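Local coordinates for 2-oxoglutarate (2OG) and Fe(II)-dependent oxygenase superfamily protein (Arabidopsis thaliana, PDB 6KWA), which probably catalyses the irreversible, 2-oxoglutarate-dependent oxidation of the auxin indole-3-acetic acid to inactive 2-oxoindole-3-acetic acid, which removes active hormone, at residues L178-N183 and T236-I241; I49-R54 and F149-Y154; V36-M41 and L203-A208. One frame throughout, in Å; residues are numbered along the deposited sequence.

Overall arrangement
All three contacts reach the large sheet of the double-stranded beta-helix (jelly-roll) core. Strands 207-211, 175-179, 237-245 and 147-155 lie side by side in it, so contact 3, contact 1 and contact 2 follow one another across the sheet. Helix 38-51 covers that sheet, giving its first turn to contact 3 and its last to contact 2; the centres of these two contacts are about 18 Å apart. Contact 1 sits between them, its centre about 10 Å from that of contact 2 and about 12 Å from that of contact 3. Both segments of contact 2 precede those of contact 1 in the chain, while the segments of contacts 1 and 3 alternate. Contact 2 thus ties helix 38-51 to strand 147-155, which carries 2-oxoglutarate-binding residues.

Contact 1: L178-N183 and T236-I241; sequences LQDDEN and TMRYSI
Asp180 meets the guanidinium of Arg238 over its face instead of at its N-H edge. OD1 of Asp180 lies 2.7 Å from NH2 of Arg238 but well out of the guanidinium plane, so the salt bridge is held by charge and not by an N-H bond. The carboxylate and guanidinium planes stand 79° apart. The same OD1 accepts a hydrogen bond from Asp181 N, which helps fix the carboxylate. Arg238, extended from CG to NE, belongs to the 2-oxoglutarate site, so Asp180 is a second-shell carboxylate that may help place its guanidinium.

Just before this, the strands pair in antiparallel fashion: Gln179 N to Ile241 O is 2.8 Å, and Ile241 N to Gln179 O is 2.9 Å. The pairing then gives way to a side chain, for Asp181 OD2 takes the hydrogen bond of Tyr239 N at 3.0 Å, while its OD1 closes an Asx turn onto Asn183 N and forms a salt bridge with Lys45. CD1 of Ile241 packs against the amide end of Gln179, 3.4 Å from OE1, which is hydrogen-bonded to Tyr115 OH.

Strand 147-155 flanks 237-245, strand 207-211 flanks 175-179, and helix 38-51 covers the side bearing Gln179, Tyr239 and Ile241.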
loop_
_atom_site.group_PDB
_atom_site.type_symbol
_atom_site.label_atom_id
_atom_site.label_comp_id
_atom_site.label_asym_id
_atom_site.label_seq_id
_atom_site.Cartn_x
_atom_site.Cartn_y
_atom_site.Cartn_z
ATOM N N LEU A 178 -0.963 -0.567 -3.681
ATOM C CA LEU A 178 -1.470 -1.933 -3.662
ATOM C C LEU A 178 -1.532 -2.498 -5.076
ATOM O O LEU A 178 -2.229 -1.957 -5.933
ATOM C CB LEU A 178 -2.873 -1.986 -3.006
ATOM C CG LEU A 178 -3.527 -3.386 -2.938
ATOM C CD1 LEU A 178 -2.892 -4.227 -1.823
ATOM C CD2 LEU A 178 -5.019 -3.301 -2.715
ATOM N N GLN A 179 -0.820 -3.595 -5.307
ATOM C CA GLN A 179 -1.007 -4.396 -6.515
ATOM C C GLN A 179 -2.010 -5.478 -6.132
ATOM O O GLN A 179 -1.680 -6.405 -5.397
ATOM C CB GLN A 179 0.323 -4.998 -7.018
ATOM C CG GLN A 179 0.200 -5.866 -8.289
ATOM C CD GLN A 179 1.523 -6.492 -8.724
ATOM O OE1 GLN A 179 2.586 -5.946 -8.474
ATOM N NE2 GLN A 179 1.455 -7.667 -9.340
ATOM N N ASP A 180 -3.252 -5.330 -6.574
ATOM C CA ASP A 180 -4.317 -6.182 -6.080
ATOM C C ASP A 180 -4.421 -7.384 -7.038
ATOM O O ASP A 180 -3.760 -7.401 -8.053
ATOM C CB ASP A 180 -5.627 -5.406 -6.009
ATOM C CG ASP A 180 -6.657 -6.078 -5.126
ATOM O OD1 ASP A 180 -6.376 -7.184 -4.638
ATOM O OD2 ASP A 180 -7.769 -5.523 -4.953
ATOM N N ASP A 181 -5.210 -8.401 -6.706
ATOM C CA ASP A 181 -5.328 -9.575 -7.576
ATOM C C ASP A 181 -6.338 -9.316 -8.708
ATOM O O ASP A 181 -7.545 -9.235 -8.445
ATOM C CB ASP A 181 -5.743 -10.804 -6.760
ATOM C CG ASP A 181 -5.516 -12.112 -7.508
ATOM O OD1 ASP A 181 -5.354 -12.087 -8.754
ATOM O OD2 ASP A 181 -5.432 -13.166 -6.831
ATOM N N GLU A 182 -5.859 -9.189 -9.949
ATOM C CA GLU A 182 -6.728 -8.845 -11.095
ATOM C C GLU A 182 -7.895 -9.818 -11.278
ATOM O O GLU A 182 -8.928 -9.463 -11.847
ATOM C CB GLU A 182 -5.923 -8.763 -12.404
ATOM C CG GLU A 182 -5.276 -10.067 -12.888
ATOM C CD GLU A 182 -4.013 -10.435 -12.119
ATOM O OE1 GLU A 182 -3.965 -10.186 -10.891
ATOM O OE2 GLU A 182 -3.052 -10.943 -12.751
ATOM N N ASN A 183 -7.727 -11.038 -10.781
ATOM C CA ASN A 183 -8.703 -12.098 -10.992
ATOM C C ASN A 183 -9.790 -12.194 -9.922
ATOM O O ASN A 183 -10.755 -12.944 -10.087
ATOM C CB ASN A 183 -7.976 -13.442 -11.092
ATOM C CG ASN A 183 -6.990 -13.480 -12.246
ATOM O OD1 ASN A 183 -7.318 -13.060 -13.358
ATOM N ND2 ASN A 183 -5.770 -13.954 -11.985
ATOM N N THR A 236 -12.511 -18.344 -3.110
ATOM C CA THR A 236 -11.338 -18.401 -3.961
ATOM C C THR A 236 -10.032 -18.030 -3.223
ATOM O O THR A 236 -10.046 -17.675 -2.031
ATOM C CB THR A 236 -11.546 -17.486 -5.181
ATOM O OG1 THR A 236 -10.540 -17.755 -6.165
ATOM C CG2 THR A 236 -11.464 -16.033 -4.764
ATOM N N MET A 237 -8.913 -18.122 -3.944
ATOM C CA MET A 237 -7.614 -17.695 -3.440
ATOM C C MET A 237 -7.304 -16.343 -4.040
ATOM O O MET A 237 -7.571 -16.102 -5.211
ATOM C CB MET A 237 -6.510 -18.690 -3.791
ATOM C CG MET A 237 -6.575 -19.992 -3.028
ATOM S SD MET A 237 -5.987 -19.824 -1.336
ATOM C CE MET A 237 -5.922 -21.551 -0.852
ATOM N N ARG A 238 -6.776 -15.444 -3.225
ATOM C CA ARG A 238 -6.535 -14.082 -3.669
ATOM C C ARG A 238 -5.149 -13.655 -3.153
ATOM O O ARG A 238 -4.787 -13.958 -2.013
ATOM C CB ARG A 238 -7.682 -13.192 -3.175
ATOM C CG ARG A 238 -7.579 -11.711 -3.423
ATOM C CD ARG A 238 -8.881 -11.044 -2.954
ATOM N NE ARG A 238 -8.856 -9.600 -3.175
ATOM C CZ ARG A 238 -8.216 -8.743 -2.388
ATOM N NH1 ARG A 238 -7.541 -9.194 -1.346
ATOM N NH2 ARG A 238 -8.228 -7.440 -2.647
ATOM N N TYR A 239 -4.345 -13.036 -4.010
ATOM C CA TYR A 239 -3.007 -12.605 -3.634
ATOM C C TYR A 239 -2.862 -11.115 -3.877
ATOM O O TYR A 239 -3.268 -10.639 -4.914
ATOM C CB TYR A 239 -1.960 -13.350 -4.449
ATOM C CG TYR A 239 -1.980 -14.854 -4.248
ATOM C CD1 TYR A 239 -1.241 -15.451 -3.234
ATOM C CD2 TYR A 239 -2.758 -15.668 -5.067
ATOM C CE1 TYR A 239 -1.270 -16.809 -3.042
ATOM C CE2 TYR A 239 -2.786 -17.042 -4.892
ATOM C CZ TYR A 239 -2.042 -17.610 -3.881
ATOM O OH TYR A 239 -2.064 -18.972 -3.689
ATOM N N SER A 240 -2.292 -10.374 -2.936
ATOM C CA SER A 240 -2.075 -8.935 -3.138
ATOM C C SER A 240 -0.696 -8.558 -2.634
ATOM O O SER A 240 -0.122 -9.229 -1.745
ATOM C CB SER A 240 -3.157 -8.097 -2.465
ATOM O OG SER A 240 -2.969 -8.038 -1.069
ATOM N N ILE A 241 -0.125 -7.536 -3.252
ATOM C CA ILE A 241 1.160 -7.019 -2.817
ATOM C C ILE A 241 0.992 -5.579 -2.361
ATOM O O ILE A 241 0.557 -4.736 -3.166
ATOM C CB ILE A 241 2.187 -7.048 -3.948
ATOM C CG1 ILE A 241 2.191 -8.419 -4.623
ATOM C CG2 ILE A 241 3.514 -6.625 -3.421
ATOM C CD1 ILE A 241 2.730 -8.399 -6.075
#

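Contact 2: I49-R54 and F149-Y154; sequences IDLFQR and FRINKY
The Phe52 ring carries Lys153 CB on one face, 3.7 Å from the ring centroid and only 8° off the normal, a nearly centred CH-pi contact. At its edge the ring meets the strand backbone: CZ of Phe52 comes to 3.3 Å from Ile151 O, close to the ring plane. The far end of the ring thus abuts the 151-153 backbone. CE2 of Phe52 also touches CG1 of Ile151 at 3.9 Å, and Leu51 adds a looser methyl contact to the same isoleucine, CD1 to CD1 at 4.3 Å.

Lys153 runs the other way. With CG anti to the backbone N (chi1 175°) and the rest of the chain extended, it slides back along the phenylalanine until its CD packs on Phe52 CB at 3.9 Å. Its NZ then reaches a water at 3.1 Å, and that water donates to Phe52 O, which Lys59 also binds. Were Phe52 cut back to an alanine, Lys153 CB would probably lose the ring it packs on, and a gap would be likely to open between segment 49-54 and the strand beside Ile151.

Glu82 and Leu84 of strand 81-87 also touch the phenylalanine, while Asn152, a 2-oxoglutarate-binding residue, points away on the other side of the strand. No direct hydrogen bond joins the two segments: cohesion here is mainly apolar, with one water linking Lys153 NZ to Phe52 O.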
loop_
_atom_site.group_PDB
_atom_site.type_symbol
_atom_site.label_atom_id
_atom_site.label_comp_id
_atom_site.label_asym_id
_atom_site.label_seq_id
_atom_site.Cartn_x
_atom_site.Cartn_y
_atom_site.Cartn_z
ATOM N N ILE A 49 2.925 -16.149 -5.030
ATOM C CA ILE A 49 2.222 -17.406 -4.964
ATOM C C ILE A 49 3.213 -18.494 -4.561
ATOM O O ILE A 49 2.915 -19.345 -3.724
ATOM C CB ILE A 49 1.541 -17.724 -6.294
ATOM C CG1 ILE A 49 0.449 -16.687 -6.562
ATOM C CG2 ILE A 49 0.957 -19.113 -6.276
ATOM C CD1 ILE A 49 -0.197 -16.791 -7.954
ATOM N N ASP A 50 4.409 -18.446 -5.130
ATOM C CA ASP A 50 5.412 -19.443 -4.815
ATOM C C ASP A 50 5.981 -19.307 -3.390
ATOM O O ASP A 50 6.219 -20.316 -2.716
ATOM C CB ASP A 50 6.564 -19.387 -5.812
ATOM C CG ASP A 50 7.377 -20.672 -5.806
ATOM O OD1 ASP A 50 6.764 -21.728 -6.074
ATOM O OD2 ASP A 50 8.592 -20.651 -5.500
ATOM N N LEU A 51 6.252 -18.081 -2.938
ATOM C CA LEU A 51 6.777 -17.924 -1.581
ATOM C C LEU A 51 5.781 -18.480 -0.562
ATOM O O LEU A 51 6.188 -19.094 0.427
ATOM C CB LEU A 51 7.112 -16.457 -1.272
ATOM C CG LEU A 51 8.283 -15.925 -2.094
ATOM C CD1 LEU A 51 8.681 -14.505 -1.729
ATOM C CD2 LEU A 51 9.494 -16.863 -1.961
ATOM N N PHE A 52 4.480 -18.323 -0.819
ATOM C CA PHE A 52 3.476 -18.811 0.132
ATOM C C PHE A 52 3.347 -20.339 0.166
ATOM O O PHE A 52 2.739 -20.894 1.081
ATOM C CB PHE A 52 2.107 -18.208 -0.172
ATOM C CG PHE A 52 1.891 -16.855 0.444
ATOM C CD1 PHE A 52 1.917 -16.702 1.831
ATOM C CD2 PHE A 52 1.665 -15.737 -0.349
ATOM C CE1 PHE A 52 1.712 -15.457 2.422
ATOM C CE2 PHE A 52 1.455 -14.488 0.238
ATOM C CZ PHE A 52 1.474 -14.351 1.624
ATOM N N GLN A 53 3.921 -21.013 -0.822
ATOM C CA GLN A 53 3.928 -22.467 -0.828
ATOM C C GLN A 53 5.178 -23.018 -0.167
ATOM O O GLN A 53 5.361 -24.225 -0.105
ATOM C CB GLN A 53 3.749 -22.984 -2.250
ATOM C CG GLN A 53 2.269 -23.027 -2.569
ATOM C CD GLN A 53 1.956 -23.017 -4.031
ATOM O OE1 GLN A 53 2.849 -23.082 -4.873
ATOM N NE2 GLN A 53 0.679 -22.855 -4.351
ATOM N N ARG A 54 6.027 -22.131 0.348
ATOM C CA ARG A 54 7.222 -22.569 1.067
ATOM C C ARG A 54 6.782 -23.351 2.306
ATOM O O ARG A 54 5.667 -23.143 2.808
ATOM C CB ARG A 54 8.091 -21.379 1.488
ATOM C CG ARG A 54 8.933 -20.760 0.381
ATOM C CD ARG A 54 10.024 -21.693 -0.120
ATOM N NE ARG A 54 11.032 -20.979 -0.905
ATOM C CZ ARG A 54 10.904 -20.698 -2.200
ATOM N NH1 ARG A 54 9.825 -21.081 -2.859
ATOM N NH2 ARG A 54 11.871 -20.054 -2.847
ATOM N N PHE A 149 7.254 -3.672 3.077
ATOM C CA PHE A 149 6.727 -4.547 2.057
ATOM C C PHE A 149 5.852 -5.613 2.727
ATOM O O PHE A 149 6.241 -6.161 3.755
ATOM C CB PHE A 149 7.909 -5.124 1.308
ATOM C CG PHE A 149 7.560 -6.001 0.162
ATOM C CD1 PHE A 149 7.042 -5.471 -1.010
ATOM C CD2 PHE A 149 7.861 -7.359 0.214
ATOM C CE1 PHE A 149 6.778 -6.302 -2.097
ATOM C CE2 PHE A 149 7.600 -8.194 -0.856
ATOM C CZ PHE A 149 7.050 -7.666 -2.017
ATOM N N ARG A 150 4.672 -5.892 2.176
ATOM C CA ARG A 150 3.850 -6.961 2.721
ATOM C C ARG A 150 3.118 -7.680 1.604
ATOM O O ARG A 150 2.455 -7.047 0.780
ATOM C CB ARG A 150 2.835 -6.418 3.736
ATOM C CG ARG A 150 2.218 -7.496 4.634
ATOM C CD ARG A 150 1.855 -6.977 6.030
ATOM N NE ARG A 150 1.402 -8.037 6.930
ATOM C CZ ARG A 150 2.232 -8.864 7.575
ATOM N NH1 ARG A 150 3.533 -8.772 7.386
ATOM N NH2 ARG A 150 1.771 -9.806 8.388
ATOM N N ILE A 151 3.197 -9.005 1.587
ATOM C CA ILE A 151 2.477 -9.758 0.570
ATOM C C ILE A 151 1.445 -10.594 1.285
ATOM O O ILE A 151 1.677 -11.119 2.379
ATOM C CB ILE A 151 3.397 -10.638 -0.275
ATOM C CG1 ILE A 151 4.153 -11.648 0.585
ATOM C CG2 ILE A 151 4.391 -9.768 -1.040
ATOM C CD1 ILE A 151 5.155 -12.494 -0.208
ATOM N N ASN A 152 0.290 -10.719 0.659
ATOM C CA ASN A 152 -0.853 -11.255 1.335
ATOM C C ASN A 152 -1.457 -12.405 0.551
ATOM O O ASN A 152 -1.459 -12.360 -0.675
ATOM C CB ASN A 152 -1.888 -10.139 1.506
ATOM C CG ASN A 152 -1.268 -8.848 2.060
ATOM O OD1 ASN A 152 -0.899 -8.782 3.231
ATOM N ND2 ASN A 152 -1.143 -7.823 1.210
ATOM N N LYS A 153 -1.956 -13.424 1.264
ATOM C CA LYS A 153 -2.712 -14.542 0.674
ATOM C C LYS A 153 -4.064 -14.645 1.360
ATOM O O LYS A 153 -4.133 -14.904 2.572
ATOM C CB LYS A 153 -1.960 -15.866 0.816
ATOM C CG LYS A 153 -2.733 -17.101 0.339
ATOM C CD LYS A 153 -1.815 -18.319 0.142
ATOM C CE LYS A 153 -2.549 -19.642 0.239
ATOM N NZ LYS A 153 -1.666 -20.732 -0.296
ATOM N N TYR A 154 -5.140 -14.400 0.620
ATOM C CA TYR A 154 -6.482 -14.510 1.208
ATOM C C TYR A 154 -7.078 -15.842 0.817
ATOM O O TYR A 154 -7.074 -16.191 -0.374
ATOM C CB TYR A 154 -7.418 -13.365 0.751
ATOM C CG TYR A 154 -6.881 -12.052 1.156
ATOM C CD1 TYR A 154 -7.220 -11.515 2.384
ATOM C CD2 TYR A 154 -5.972 -11.375 0.350
ATOM C CE1 TYR A 154 -6.690 -10.330 2.791
ATOM C CE2 TYR A 154 -5.426 -10.186 0.753
ATOM C CZ TYR A 154 -5.790 -9.672 1.960
ATOM O OH TYR A 154 -5.224 -8.488 2.312
HETATM O O HOH W 1 0.041 -20.926 2.271
#

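Contact 3: V36-M41 and L203-A208; sequences VSLSLM and LPNTLA
The N-terminal turn of helix 38-51 meets the loop that leads into strand 207-211 of the large jelly-roll sheet. At the outer side of the contact Leu38 and Asn205 cross at about a right angle: CD2 of Leu38 lies 3.4 Å from Asn205 CG and 3.5 Å from both its ND2 and its OD1, with Leu38 CG close behind. The methyl is therefore set against the amide group as a whole, by packing alone. Asn205 adopts a left-handed backbone conformation (phi 46°, psi 34°) where the loop turns toward the strand, and its carbonyl oxygen accepts a hydrogen bond from His34.

The helix start is defined by Ser37, the N-cap, whose OG accepts from Leu40 N at 3.0 Å. Three residues apart on this first turn, Leu38 and Met41 both point toward the 203-208 segment. Met41 is bent at its last torsion (chi3 53°), which brings its methyl across Leu207, CE to CD2 3.8 Å. Val36, just ahead of the helix, reaches the other branch of the same leucine more loosely, CG2 to Leu207 CD1 at 4.3 Å.

Leu207 is buried, and Ile119 and Leu122 of helix 106-133 and Ile177 and Gln179 of strand 175-179 also pack on it. Beside this apolar patch the backbone carbonyl of Met41, on helix 38-51, takes a hydrogen bond from Gln179 NE2 of strand 175-179.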
loop_
_atom_site.group_PDB
_atom_site.type_symbol
_atom_site.label_atom_id
_atom_site.label_comp_id
_atom_site.label_asym_id
_atom_site.label_seq_id
_atom_site.Cartn_x
_atom_site.Cartn_y
_atom_site.Cartn_z
ATOM N N VAL A 36 5.821 1.362 -13.837
ATOM C CA VAL A 36 6.338 0.077 -13.363
ATOM C C VAL A 36 6.150 -1.027 -14.394
ATOM O O VAL A 36 5.049 -1.178 -14.942
ATOM C CB VAL A 36 5.654 -0.362 -12.051
ATOM C CG1 VAL A 36 6.297 -1.634 -11.529
ATOM C CG2 VAL A 36 5.757 0.754 -11.006
ATOM N N SER A 37 7.219 -1.763 -14.686
ATOM C CA SER A 37 7.164 -2.841 -15.686
ATOM C C SER A 37 6.025 -3.826 -15.406
ATOM O O SER A 37 5.926 -4.381 -14.313
ATOM C CB SER A 37 8.492 -3.598 -15.716
ATOM O OG SER A 37 8.298 -4.902 -16.246
ATOM N N LEU A 38 5.198 -4.081 -16.418
ATOM C CA LEU A 38 4.060 -4.965 -16.262
ATOM C C LEU A 38 4.536 -6.402 -16.035
ATOM O O LEU A 38 3.997 -7.120 -15.197
ATOM C CB LEU A 38 3.173 -4.888 -17.503
ATOM C CG LEU A 38 2.152 -3.756 -17.652
ATOM C CD1 LEU A 38 2.829 -2.419 -17.575
ATOM C CD2 LEU A 38 1.504 -3.868 -19.024
ATOM N N SER A 39 5.591 -6.789 -16.742
ATOM C CA SER A 39 6.152 -8.121 -16.606
ATOM C C SER A 39 6.758 -8.309 -15.221
ATOM O O SER A 39 6.623 -9.378 -14.621
ATOM C CB SER A 39 7.213 -8.365 -17.698
ATOM O OG SER A 39 6.591 -8.509 -18.968
ATOM N N LEU A 40 7.412 -7.268 -14.711
ATOM C CA LEU A 40 7.968 -7.307 -13.359
ATOM C C LEU A 40 6.854 -7.492 -12.316
ATOM O O LEU A 40 7.007 -8.233 -11.341
ATOM C CB LEU A 40 8.744 -6.028 -13.060
ATOM C CG LEU A 40 9.271 -5.913 -11.628
ATOM C CD1 LEU A 40 10.138 -7.115 -11.269
ATOM C CD2 LEU A 40 9.995 -4.593 -11.417
ATOM N N MET A 41 5.732 -6.818 -12.526
ATOM C CA MET A 41 4.601 -6.960 -11.628
ATOM C C MET A 41 4.057 -8.387 -11.693
ATOM O O MET A 41 3.755 -8.991 -10.664
ATOM C CB MET A 41 3.509 -5.957 -12.002
ATOM C CG MET A 41 3.847 -4.513 -11.595
ATOM S SD MET A 41 2.620 -3.334 -12.185
ATOM C CE MET A 41 1.060 -3.994 -11.593
ATOM N N LEU A 203 -8.399 -3.200 -11.725
ATOM C CA LEU A 203 -8.274 -3.001 -13.170
ATOM C C LEU A 203 -6.850 -3.376 -13.629
ATOM O O LEU A 203 -5.855 -2.877 -13.081
ATOM C CB LEU A 203 -8.629 -1.562 -13.518
ATOM C CG LEU A 203 -10.098 -1.251 -13.179
ATOM C CD1 LEU A 203 -10.507 0.154 -13.606
ATOM C CD2 LEU A 203 -11.078 -2.283 -13.731
ATOM N N PRO A 204 -6.736 -4.270 -14.628
ATOM C CA PRO A 204 -5.397 -4.821 -14.950
ATOM C C PRO A 204 -4.330 -3.764 -15.304
ATOM O O PRO A 204 -4.637 -2.694 -15.832
ATOM C CB PRO A 204 -5.677 -5.718 -16.158
ATOM C CG PRO A 204 -7.140 -6.091 -16.027
ATOM C CD PRO A 204 -7.817 -4.906 -15.406
ATOM N N ASN A 205 -3.072 -4.110 -15.033
ATOM C CA ASN A 205 -1.931 -3.178 -15.050
ATOM C C ASN A 205 -2.124 -1.828 -14.361
ATOM O O ASN A 205 -1.468 -0.847 -14.728
ATOM C CB ASN A 205 -1.508 -2.862 -16.491
ATOM C CG ASN A 205 -1.518 -4.067 -17.394
ATOM O OD1 ASN A 205 -1.098 -5.164 -17.008
ATOM N ND2 ASN A 205 -1.972 -3.864 -18.623
ATOM N N THR A 206 -2.883 -1.782 -13.278
ATOM C CA THR A 206 -3.043 -0.512 -12.579
ATOM C C THR A 206 -2.660 -0.813 -11.150
ATOM O O THR A 206 -2.598 -1.990 -10.752
ATOM C CB THR A 206 -4.490 0.028 -12.631
ATOM O OG1 THR A 206 -5.361 -0.820 -11.865
ATOM C CG2 THR A 206 -4.976 0.111 -14.070
ATOM N N LEU A 207 -2.375 0.236 -10.394
ATOM C CA LEU A 207 -2.084 0.113 -8.966
ATOM C C LEU A 207 -3.097 0.974 -8.182
ATOM O O LEU A 207 -3.556 1.996 -8.685
ATOM C CB LEU A 207 -0.637 0.535 -8.678
ATOM C CG LEU A 207 0.435 -0.331 -9.346
ATOM C CD1 LEU A 207 1.782 0.337 -9.379
ATOM C CD2 LEU A 207 0.554 -1.691 -8.648
ATOM N N ALA A 208 -3.457 0.548 -6.970
ATOM C CA ALA A 208 -4.370 1.298 -6.117
ATOM C C ALA A 208 -3.566 2.054 -5.063
ATOM O O ALA A 208 -2.729 1.475 -4.367
ATOM C CB ALA A 208 -5.364 0.355 -5.463
#